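Local structure of fiber protein 2 (Human adenovirus type 41, 2BZV) at residues C28-T33 with N68-K73; A61-H66 with G157-P162; T134-Y139 with T149-A154. The protein forms the trimeric spikes at the capsid vertices and, through the receptor-binding knob domain modelled here, probably attaches the virion to host cells. All blocks are in the same frame, centred on the assembly; numbering follows the deposited sequence.

Interaction 1. Residues C28-T33 with N68-K73; sequences CSIYET and NALSLK
Ile30 and Leu70 make the closest approach of this contact. The Ile30 CG2 branch lies 3.9 Å from Leu70 CD1, with the two side chains set at a slant to each other. Leu70 has CG anti to its backbone N (chi1 -175°), which carries the branched end off the 69-76 strand toward the loop. Two residues along the strand, Leu72 CD1 faces two loop residues, 4.3 Å from Cys28 SG and 4.4 Å from Ile30 CD1. Cys28 and Leu72 are buried, and both also touch Leu38 of strand 36-45.

The Tyr31 end is looser: the residue is exposed to solvent, and across the contact its OH alone nears Leu70 CD1, at 4.1 Å. Within the loop, Ile30 CG2 sits 4.0 Å above the centre of the Tyr31 ring. At the ring edge a water in the ring plane accepts from Tyr31 OH at 2.8 Å and donates to Ala69 O at 3.0 Å. The loop turn is held separately by Asp35, whose carboxylate accepts from the backbone N of Ile30, Tyr31 and Glu32. With no direct hydrogen bond across it, the contact relies on apolar burial and shape, plus that one water-mediated link to Ala69 O.

Interaction 2. Residues A61-H66 with G157-P162; sequences ALREMH and GKPFHP
Leu62 and Phe160 lie side by side and point the same way, with Leu62 CD2 4.0 Å from Phe160 CB. Met65 crosses the same phenylalanine at a slant. Its bends at chi1 and chi2 (chi2 -72°) bring SD to 5.4 Å from the centroid of the Phe160 ring and 49° off the ring normal, an oblique Met-aromatic contact. A face of the ring is covered by Pro162 CD from its own segment, and Leu62, Met65 and Phe160 all touch Leu70 as well.

The opposite flank is built differently. The Arg63 chain curls so that its guanidinium lays one face over Pro159, with CB 3.6 Å from Arg63 CZ, while Arg63 NH1 also donates to Gly57 O.

Between these flanks the backbones run antiparallel. Phe160 N donates almost straight to Leu62 O (2.7 Å, 174°), Gly157 N to Met65 O (2.7 Å), and Met65 N to Lys158 O (2.9 Å) from above that carbonyl's plane. A water donates to both Arg63 O and Gly157 O. The arrangement thus joins two inter-sheet loops by three backbone hydrogen bonds at one end of the antiparallel beta sandwich of the adenovirus fibre knob.

Interaction 3. Residues T134-Y139 with T149-A154; sequences TFSVVY and TFKWSA
Phe135 meets Trp152 and Phe150 on one face of this strand pair. Its CD1 lies over a face of the indole, 3.4 Å from Trp152 NE1, yet the ring and the five-membered ring of Trp152 are inclined at 51°, so the pair is neither a stack nor an edge-to-face contact. With CG anti to the backbone N (chi1 167°), the Phe135 ring also runs alongside Phe150, CZ standing 3.8 Å from Phe150 CD1. Val137 flanks Phe150 next, its CG2 branch 3.6 Å from Phe150 CE1.

The backbone beneath sets these neighbours. Strands 135-139 and 146-153 form an antiparallel beta hairpin, in which Phe135-Trp152 and Val137-Phe150 are non-hydrogen-bonded pairs and Ser136-Lys151 and Val138-Thr149 are hydrogen-bonded ones. Ser136 N reaches Lys151 O at 2.9 Å in the carbonyl plane, and the return bond, Lys151 N to Ser136 O, has the same length. At the open end of the hairpin the last rung uses a side chain: Thr134 N donates to Ser153 OG at 2.7 Å, while Ser153 N reaches Thr134 O.

The other face carries Ser136, Val138, Thr149 and Lys151 and is wetter. One water joins Ser136 OG to Thr149 O, and another links Thr149 OG1 to Val138 O.

Farther out, strand 146-153 pairs on its other edge with strand 69-76 through Leu70 and Leu72. Ile53 of strand 48-57, in the other sheet, touches Phe135, Phe150 and Trp152, and Pro162 packs against the Trp152 side chain.

How the interactions relate
From the N terminus, residues 28-33 come first, in the loop before strand 36-45. The chain runs through strands 36-45 and 48-57 to 61-66, which opens interaction 2 before 68-73 closes interaction 1, so these two cross. Interaction 3 follows interaction 1 in series: 134-139 turns back through its hairpin onto 149-154. Only then does 157-162 return to 61-66, and interaction 3 is therefore nested inside the long loop of interaction 2. Asn68 O to Ala154 N and Leu72 O to Phe150 N, probable hydrogen bonds, join interactions 1 and 3 within one sheet. Interaction 2 joins the two loops that connect the sheets, one entering the sheet of 69-76 and one leaving it.

Interaction 1. Residues C28-T33 with N68-K73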
loop_
_atom_site.group_PDB
_atom_site.type_symbol
_atom_site.label_atom_id
_atom_site.label_comp_id
_atom_site.label_asym_id
_atom_site.label_seq_id
_atom_site.Cartn_x
_atom_site.Cartn_y
_atom_site.Cartn_z
ATOM N N CYS A 28 -13.779 -3.710 -21.772
ATOM C CA CYS A 28 -12.694 -4.663 -21.877
ATOM C C CYS A 28 -13.200 -5.864 -22.668
ATOM O O CYS A 28 -14.349 -6.264 -22.522
ATOM C CB CYS A 28 -12.237 -5.053 -20.464
ATOM S SG CYS A 28 -10.783 -6.111 -20.379
ATOM N N SER A 29 -12.331 -6.425 -23.506
ATOM C CA SER A 29 -12.682 -7.528 -24.400
ATOM C C SER A 29 -11.732 -8.698 -24.186
ATOM O O SER A 29 -10.586 -8.648 -24.636
ATOM C CB SER A 29 -12.589 -7.043 -25.851
ATOM O OG SER A 29 -13.490 -5.966 -26.074
ATOM N N ILE A 30 -12.196 -9.726 -23.485
ATOM C CA ILE A 30 -11.342 -10.880 -23.164
ATOM C C ILE A 30 -11.559 -12.004 -24.174
ATOM O O ILE A 30 -10.601 -12.440 -24.809
ATOM C CB ILE A 30 -11.613 -11.386 -21.734
ATOM C CG1 ILE A 30 -11.368 -10.281 -20.697
ATOM C CG2 ILE A 30 -10.767 -12.626 -21.458
ATOM C CD1 ILE A 30 -9.920 -9.804 -20.632
ATOM N N TYR A 31 -12.803 -12.454 -24.322
ATOM C CA TYR A 31 -13.134 -13.527 -25.281
ATOM C C TYR A 31 -13.968 -13.002 -26.432
ATOM O O TYR A 31 -13.907 -13.542 -27.531
ATOM C CB TYR A 31 -13.938 -14.626 -24.605
ATOM C CG TYR A 31 -13.279 -15.326 -23.451
ATOM C CD1 TYR A 31 -11.999 -15.868 -23.560
ATOM C CD2 TYR A 31 -13.968 -15.498 -22.262
ATOM C CE1 TYR A 31 -11.417 -16.534 -22.491
ATOM C CE2 TYR A 31 -13.398 -16.156 -21.190
ATOM C CZ TYR A 31 -12.122 -16.673 -21.302
ATOM O OH TYR A 31 -11.562 -17.333 -20.230
ATOM N N GLU A 32 -14.783 -11.990 -26.168
ATOM C CA GLU A 32 -15.582 -11.338 -27.205
ATOM C C GLU A 32 -15.635 -9.859 -26.896
ATOM O O GLU A 32 -15.223 -9.420 -25.816
ATOM C CB GLU A 32 -16.988 -11.920 -27.306
ATOM C CG GLU A 32 -17.836 -11.757 -26.063
ATOM C CD GLU A 32 -19.220 -12.372 -26.227
ATOM O OE1 GLU A 32 -19.375 -13.598 -26.042
ATOM O OE2 GLU A 32 -20.179 -11.625 -26.536
ATOM N N THR A 33 -16.119 -9.073 -27.841
ATOM C CA THR A 33 -16.125 -7.625 -27.709
ATOM C C THR A 33 -16.903 -7.161 -26.484
ATOM O O THR A 33 -18.064 -7.531 -26.317
ATOM C CB THR A 33 -16.766 -6.984 -28.953
ATOM O OG1 THR A 33 -16.113 -7.474 -30.131
ATOM C CG2 THR A 33 -16.641 -5.467 -28.886
ATOM N N ASN A 68 -9.169 -22.160 -16.082
ATOM C CA ASN A 68 -8.999 -21.851 -14.653
ATOM C C ASN A 68 -7.999 -20.722 -14.406
ATOM O O ASN A 68 -7.528 -20.550 -13.285
ATOM C CB ASN A 68 -8.613 -23.097 -13.863
ATOM C CG ASN A 68 -7.231 -23.575 -14.221
ATOM O OD1 ASN A 68 -6.633 -23.088 -15.173
ATOM N ND2 ASN A 68 -6.714 -24.548 -13.476
ATOM N N ALA A 69 -7.677 -19.962 -15.448
ATOM C CA ALA A 69 -6.840 -18.778 -15.299
ATOM C C ALA A 69 -7.064 -17.880 -16.495
ATOM O O ALA A 69 -7.395 -18.353 -17.595
ATOM C CB ALA A 69 -5.377 -19.161 -15.198
ATOM N N LEU A 70 -6.845 -16.589 -16.277
ATOM C CA LEU A 70 -7.064 -15.570 -17.290
ATOM C C LEU A 70 -6.005 -14.501 -17.125
ATOM O O LEU A 70 -5.680 -14.137 -15.991
ATOM C CB LEU A 70 -8.438 -14.985 -17.042
ATOM C CG LEU A 70 -9.058 -13.967 -17.961
ATOM C CD1 LEU A 70 -10.580 -14.106 -17.898
ATOM C CD2 LEU A 70 -8.684 -12.545 -17.568
ATOM N N SER A 71 -5.485 -13.996 -18.236
ATOM C CA SER A 71 -4.493 -12.930 -18.195
ATOM C C SER A 71 -4.977 -11.701 -18.948
ATOM O O SER A 71 -5.836 -11.775 -19.844
ATOM C CB SER A 71 -3.179 -13.374 -18.829
ATOM O OG SER A 71 -3.391 -13.528 -20.224
ATOM N N LEU A 72 -4.430 -10.558 -18.583
ATOM C CA LEU A 72 -4.704 -9.296 -19.257
ATOM C C LEU A 72 -3.390 -8.559 -19.397
ATOM O O LEU A 72 -2.735 -8.291 -18.392
ATOM C CB LEU A 72 -5.675 -8.437 -18.433
ATOM C CG LEU A 72 -5.849 -6.979 -18.898
ATOM C CD1 LEU A 72 -6.559 -6.958 -20.239
ATOM C CD2 LEU A 72 -6.602 -6.152 -17.846
ATOM N N LYS A 73 -3.027 -8.203 -20.622
ATOM C CA LYS A 73 -1.806 -7.453 -20.882
ATOM C C LYS A 73 -2.138 -6.043 -21.342
ATOM O O LYS A 73 -2.918 -5.856 -22.286
ATOM C CB LYS A 73 -0.955 -8.166 -21.934
ATOM C CG LYS A 73 0.393 -7.516 -22.115
ATOM C CD LYS A 73 1.263 -8.411 -22.966
ATOM C CE LYS A 73 2.633 -7.783 -23.075
ATOM N NZ LYS A 73 3.511 -8.613 -23.964
HETATM O O HOH W 1 -8.880 -17.994 -20.208
#

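Interaction 2. Residues A61-H66 with G157-P162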
loop_
_atom_site.group_PDB
_atom_site.type_symbol
_atom_site.label_atom_id
_atom_site.label_comp_id
_atom_site.label_asym_id
_atom_site.label_seq_id
_atom_site.Cartn_x
_atom_site.Cartn_y
_atom_site.Cartn_z
ATOM N N ALA A 61 -18.520 -16.597 -21.957
ATOM C CA ALA A 61 -17.818 -17.565 -21.108
ATOM C C ALA A 61 -17.349 -16.957 -19.796
ATOM O O ALA A 61 -17.115 -17.671 -18.819
ATOM C CB ALA A 61 -16.628 -18.187 -21.834
ATOM N N LEU A 62 -17.207 -15.631 -19.759
ATOM C CA LEU A 62 -16.862 -14.981 -18.486
ATOM C C LEU A 62 -17.954 -15.123 -17.422
ATOM O O LEU A 62 -17.717 -14.828 -16.249
ATOM C CB LEU A 62 -16.551 -13.501 -18.698
ATOM C CG LEU A 62 -15.281 -13.197 -19.492
ATOM C CD1 LEU A 62 -15.177 -11.698 -19.729
ATOM C CD2 LEU A 62 -14.050 -13.707 -18.766
ATOM N N ARG A 63 -19.154 -15.562 -17.811
ATOM C CA ARG A 63 -20.180 -15.830 -16.815
ATOM C C ARG A 63 -20.213 -17.298 -16.388
ATOM O O ARG A 63 -20.895 -17.659 -15.434
ATOM C CB ARG A 63 -21.552 -15.402 -17.334
ATOM C CG ARG A 63 -21.679 -13.911 -17.635
ATOM C CD ARG A 63 -21.347 -13.014 -16.450
ATOM N NE ARG A 63 -22.140 -13.344 -15.260
ATOM C CZ ARG A 63 -21.932 -12.804 -14.058
ATOM N NH1 ARG A 63 -20.963 -11.911 -13.876
ATOM N NH2 ARG A 63 -22.701 -13.172 -13.040
ATOM N N GLU A 64 -19.477 -18.144 -17.096
ATOM C CA GLU A 64 -19.412 -19.576 -16.789
ATOM C C GLU A 64 -18.092 -20.117 -17.323
ATOM O O GLU A 64 -18.010 -20.665 -18.434
ATOM C CB GLU A 64 -20.615 -20.322 -17.387
ATOM C CG GLU A 64 -20.669 -21.794 -16.985
ATOM C CD GLU A 64 -21.964 -22.484 -17.376
ATOM O OE1 GLU A 64 -22.774 -21.913 -18.136
ATOM O OE2 GLU A 64 -22.187 -23.619 -16.912
ATOM N N MET A 65 -17.040 -19.937 -16.524
ATOM C CA MET A 65 -15.684 -20.150 -17.034
ATOM C C MET A 65 -15.406 -21.601 -17.399
ATOM O O MET A 65 -15.896 -22.533 -16.763
ATOM C CB MET A 65 -14.652 -19.674 -16.012
ATOM C CG MET A 65 -14.552 -18.158 -15.946
ATOM S SD MET A 65 -13.758 -17.438 -17.399
ATOM C CE MET A 65 -12.037 -17.765 -17.012
ATOM N N HIS A 66 -14.610 -21.768 -18.453
ATOM C CA HIS A 66 -14.142 -23.083 -18.874
ATOM C C HIS A 66 -12.682 -23.239 -18.396
ATOM O O HIS A 66 -12.337 -24.256 -17.796
ATOM C CB HIS A 66 -14.306 -23.274 -20.397
ATOM C CG HIS A 66 -15.705 -23.170 -20.958
ATOM N ND1 HIS A 66 -16.664 -24.165 -20.853
ATOM C CD2 HIS A 66 -16.277 -22.196 -21.720
ATOM C CE1 HIS A 66 -17.765 -23.789 -21.483
ATOM N NE2 HIS A 66 -17.555 -22.599 -22.018
ATOM N N GLY A 157 -16.869 -23.161 -14.298
ATOM C CA GLY A 157 -18.292 -23.259 -14.052
ATOM C C GLY A 157 -18.895 -22.028 -13.407
ATOM O O GLY A 157 -20.123 -21.941 -13.304
ATOM N N LYS A 158 -18.053 -21.081 -12.988
ATOM C CA LYS A 158 -18.559 -19.903 -12.295
ATOM C C LYS A 158 -18.227 -18.633 -13.057
ATOM O O LYS A 158 -17.338 -18.638 -13.910
ATOM C CB LYS A 158 -17.953 -19.823 -10.899
ATOM C CG LYS A 158 -18.168 -21.115 -10.120
ATOM C CD LYS A 158 -18.638 -20.840 -8.712
ATOM C CE LYS A 158 -18.859 -22.124 -7.933
ATOM N NZ LYS A 158 -19.936 -22.952 -8.547
ATOM N N PRO A 159 -18.928 -17.535 -12.751
ATOM C CA PRO A 159 -18.556 -16.272 -13.372
ATOM C C PRO A 159 -17.161 -15.812 -12.945
ATOM O O PRO A 159 -16.723 -16.082 -11.826
ATOM C CB PRO A 159 -19.599 -15.283 -12.839
ATOM C CG PRO A 159 -20.634 -16.090 -12.172
ATOM C CD PRO A 159 -20.083 -17.426 -11.849
ATOM N N PHE A 160 -16.487 -15.121 -13.847
ATOM C CA PHE A 160 -15.184 -14.545 -13.568
ATOM C C PHE A 160 -15.363 -13.180 -12.911
ATOM O O PHE A 160 -15.823 -12.223 -13.537
ATOM C CB PHE A 160 -14.387 -14.404 -14.866
ATOM C CG PHE A 160 -12.994 -13.873 -14.635
ATOM C CD1 PHE A 160 -12.059 -14.645 -13.969
ATOM C CD2 PHE A 160 -12.634 -12.601 -15.065
ATOM C CE1 PHE A 160 -10.772 -14.169 -13.751
ATOM C CE2 PHE A 160 -11.350 -12.119 -14.853
ATOM C CZ PHE A 160 -10.423 -12.899 -14.186
ATOM N N HIS A 161 -15.015 -13.093 -11.640
ATOM C CA HIS A 161 -15.095 -11.856 -10.922
ATOM C C HIS A 161 -14.236 -11.927 -9.662
ATOM O O HIS A 161 -14.710 -12.069 -8.531
ATOM C CB HIS A 161 -16.548 -11.469 -10.690
ATOM C CG HIS A 161 -16.930 -10.182 -10.011
ATOM N ND1 HIS A 161 -16.129 -9.067 -10.158
ATOM C CD2 HIS A 161 -18.036 -9.752 -9.363
ATOM C CE1 HIS A 161 -16.714 -8.018 -9.590
ATOM N NE2 HIS A 161 -17.878 -8.417 -9.107
ATOM N N PRO A 162 -12.919 -11.874 -9.866
ATOM C CA PRO A 162 -11.979 -12.030 -8.765
ATOM C C PRO A 162 -12.037 -10.860 -7.805
ATOM O O PRO A 162 -12.485 -9.775 -8.180
ATOM C CB PRO A 162 -10.606 -12.060 -9.457
ATOM C CG PRO A 162 -10.817 -11.690 -10.847
ATOM C CD PRO A 162 -12.257 -11.656 -11.164
HETATM O O HOH W 2 -22.065 -19.581 -13.923
HETATM O O HOH W 3 -21.879 -23.984 -13.453
#

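Interaction 3. Residues T134-Y139 with T149-A154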
loop_
_atom_site.group_PDB
_atom_site.type_symbol
_atom_site.label_atom_id
_atom_site.label_comp_id
_atom_site.label_asym_id
_atom_site.label_seq_id
_atom_site.Cartn_x
_atom_site.Cartn_y
_atom_site.Cartn_z
ATOM N N THR A 134 -5.705 -16.724 -6.908
ATOM C CA THR A 134 -4.369 -16.154 -7.052
ATOM C C THR A 134 -4.397 -14.933 -7.977
ATOM O O THR A 134 -5.236 -14.840 -8.868
ATOM C CB THR A 134 -3.333 -17.156 -7.613
ATOM O OG1 THR A 134 -3.695 -17.506 -8.956
ATOM C CG2 THR A 134 -3.264 -18.416 -6.768
ATOM N N PHE A 135 -3.478 -14.009 -7.750
ATOM C CA PHE A 135 -3.288 -12.820 -8.588
ATOM C C PHE A 135 -1.804 -12.596 -8.736
ATOM O O PHE A 135 -1.059 -12.771 -7.773
ATOM C CB PHE A 135 -3.908 -11.581 -7.928
ATOM C CG PHE A 135 -3.492 -10.269 -8.553
ATOM C CD1 PHE A 135 -4.087 -9.848 -9.735
ATOM C CD2 PHE A 135 -2.522 -9.455 -7.978
ATOM C CE1 PHE A 135 -3.734 -8.646 -10.332
ATOM C CE2 PHE A 135 -2.155 -8.253 -8.584
ATOM C CZ PHE A 135 -2.766 -7.837 -9.755
ATOM N N SER A 136 -1.381 -12.208 -9.927
ATOM C CA SER A 136 -0.016 -11.759 -10.106
ATOM C C SER A 136 0.035 -10.612 -11.102
ATOM O O SER A 136 -0.847 -10.488 -11.959
ATOM C CB SER A 136 0.893 -12.893 -10.572
ATOM O OG SER A 136 0.489 -13.356 -11.844
ATOM N N VAL A 137 1.085 -9.808 -10.980
ATOM C CA VAL A 137 1.401 -8.783 -11.963
ATOM C C VAL A 137 2.876 -8.918 -12.315
ATOM O O VAL A 137 3.717 -9.048 -11.420
ATOM C CB VAL A 137 1.020 -7.358 -11.476
ATOM C CG1 VAL A 137 1.654 -7.005 -10.138
ATOM C CG2 VAL A 137 1.377 -6.333 -12.548
ATOM N N VAL A 138 3.150 -8.947 -13.620
ATOM C CA VAL A 138 4.523 -8.938 -14.128
ATOM C C VAL A 138 4.712 -7.699 -14.944
ATOM O O VAL A 138 3.821 -7.278 -15.706
ATOM C CB VAL A 138 4.580 -10.301 -15.103
ATOM C CG1 VAL A 138 5.850 -10.276 -15.962
ATOM C CG2 VAL A 138 4.461 -11.597 -14.214
ATOM N N TYR A 139 5.872 -7.084 -14.778
ATOM C CA TYR A 139 6.187 -5.808 -15.402
ATOM C C TYR A 139 7.103 -5.969 -16.604
ATOM O O TYR A 139 8.083 -6.714 -16.562
ATOM C CB TYR A 139 6.841 -4.880 -14.374
ATOM C CG TYR A 139 5.959 -4.684 -13.148
ATOM C CD1 TYR A 139 4.812 -3.896 -13.215
ATOM C CD2 TYR A 139 6.242 -5.322 -11.944
ATOM C CE1 TYR A 139 3.994 -3.734 -12.098
ATOM C CE2 TYR A 139 5.421 -5.165 -10.823
ATOM C CZ TYR A 139 4.302 -4.373 -10.922
ATOM O OH TYR A 139 3.465 -4.186 -9.834
ATOM N N THR A 149 1.333 -7.184 -17.098
ATOM C CA THR A 149 0.646 -8.431 -17.408
ATOM C C THR A 149 0.042 -8.931 -16.109
ATOM O O THR A 149 0.762 -9.285 -15.182
ATOM C CB THR A 149 1.568 -9.491 -18.020
ATOM O OG1 THR A 149 2.191 -8.927 -19.190
ATOM C CG2 THR A 149 0.766 -10.735 -18.375
ATOM N N PHE A 150 -1.285 -8.925 -16.073
ATOM C CA PHE A 150 -2.032 -9.372 -14.903
ATOM C C PHE A 150 -2.499 -10.796 -15.133
ATOM O O PHE A 150 -2.872 -11.150 -16.249
ATOM C CB PHE A 150 -3.257 -8.480 -14.716
ATOM C CG PHE A 150 -2.912 -7.035 -14.499
ATOM C CD1 PHE A 150 -2.366 -6.605 -13.294
ATOM C CD2 PHE A 150 -3.134 -6.097 -15.507
ATOM C CE1 PHE A 150 -2.040 -5.265 -13.090
ATOM C CE2 PHE A 150 -2.812 -4.772 -15.311
ATOM C CZ PHE A 150 -2.264 -4.353 -14.099
ATOM N N LYS A 151 -2.510 -11.602 -14.081
ATOM C CA LYS A 151 -3.042 -12.955 -14.179
ATOM C C LYS A 151 -3.867 -13.257 -12.933
ATOM O O LYS A 151 -3.424 -12.989 -11.809
ATOM C CB LYS A 151 -1.919 -13.991 -14.315
ATOM C CG LYS A 151 -2.444 -15.434 -14.460
ATOM C CD LYS A 151 -1.292 -16.431 -14.438
ATOM C CE LYS A 151 -1.767 -17.868 -14.277
ATOM N NZ LYS A 151 -0.613 -18.817 -14.225
ATOM N N TRP A 152 -5.045 -13.829 -13.168
ATOM C CA TRP A 152 -5.915 -14.285 -12.085
ATOM C C TRP A 152 -6.237 -15.754 -12.268
ATOM O O TRP A 152 -6.418 -16.224 -13.397
ATOM C CB TRP A 152 -7.245 -13.552 -12.119
ATOM C CG TRP A 152 -7.195 -12.071 -11.951
ATOM C CD1 TRP A 152 -7.358 -11.388 -10.783
ATOM C CD2 TRP A 152 -7.032 -11.087 -12.972
ATOM N NE1 TRP A 152 -7.284 -10.039 -11.000
ATOM C CE2 TRP A 152 -7.085 -9.824 -12.343
ATOM C CE3 TRP A 152 -6.835 -11.145 -14.351
ATOM C CZ2 TRP A 152 -6.952 -8.628 -13.058
ATOM C CZ3 TRP A 152 -6.705 -9.960 -15.056
ATOM C CH2 TRP A 152 -6.764 -8.709 -14.403
ATOM N N SER A 153 -6.383 -16.468 -11.154
ATOM C CA SER A 153 -7.037 -17.769 -11.253
ATOM C C SER A 153 -8.539 -17.575 -11.455
ATOM O O SER A 153 -9.090 -16.484 -11.229
ATOM C CB SER A 153 -6.766 -18.631 -10.022
ATOM O OG SER A 153 -7.184 -17.965 -8.851
ATOM N N ALA A 154 -9.196 -18.642 -11.904
ATOM C CA ALA A 154 -10.634 -18.638 -12.148
ATOM C C ALA A 154 -11.197 -19.995 -11.777
ATOM O O ALA A 154 -10.485 -20.998 -11.823
ATOM C CB ALA A 154 -10.952 -18.324 -13.596
HETATM O O HOH W 4 -2.643 -15.845 -10.846
HETATM O O HOH W 5 1.104 -11.974 -14.262
HETATM O O HOH W 6 4.310 -7.186 -18.493
#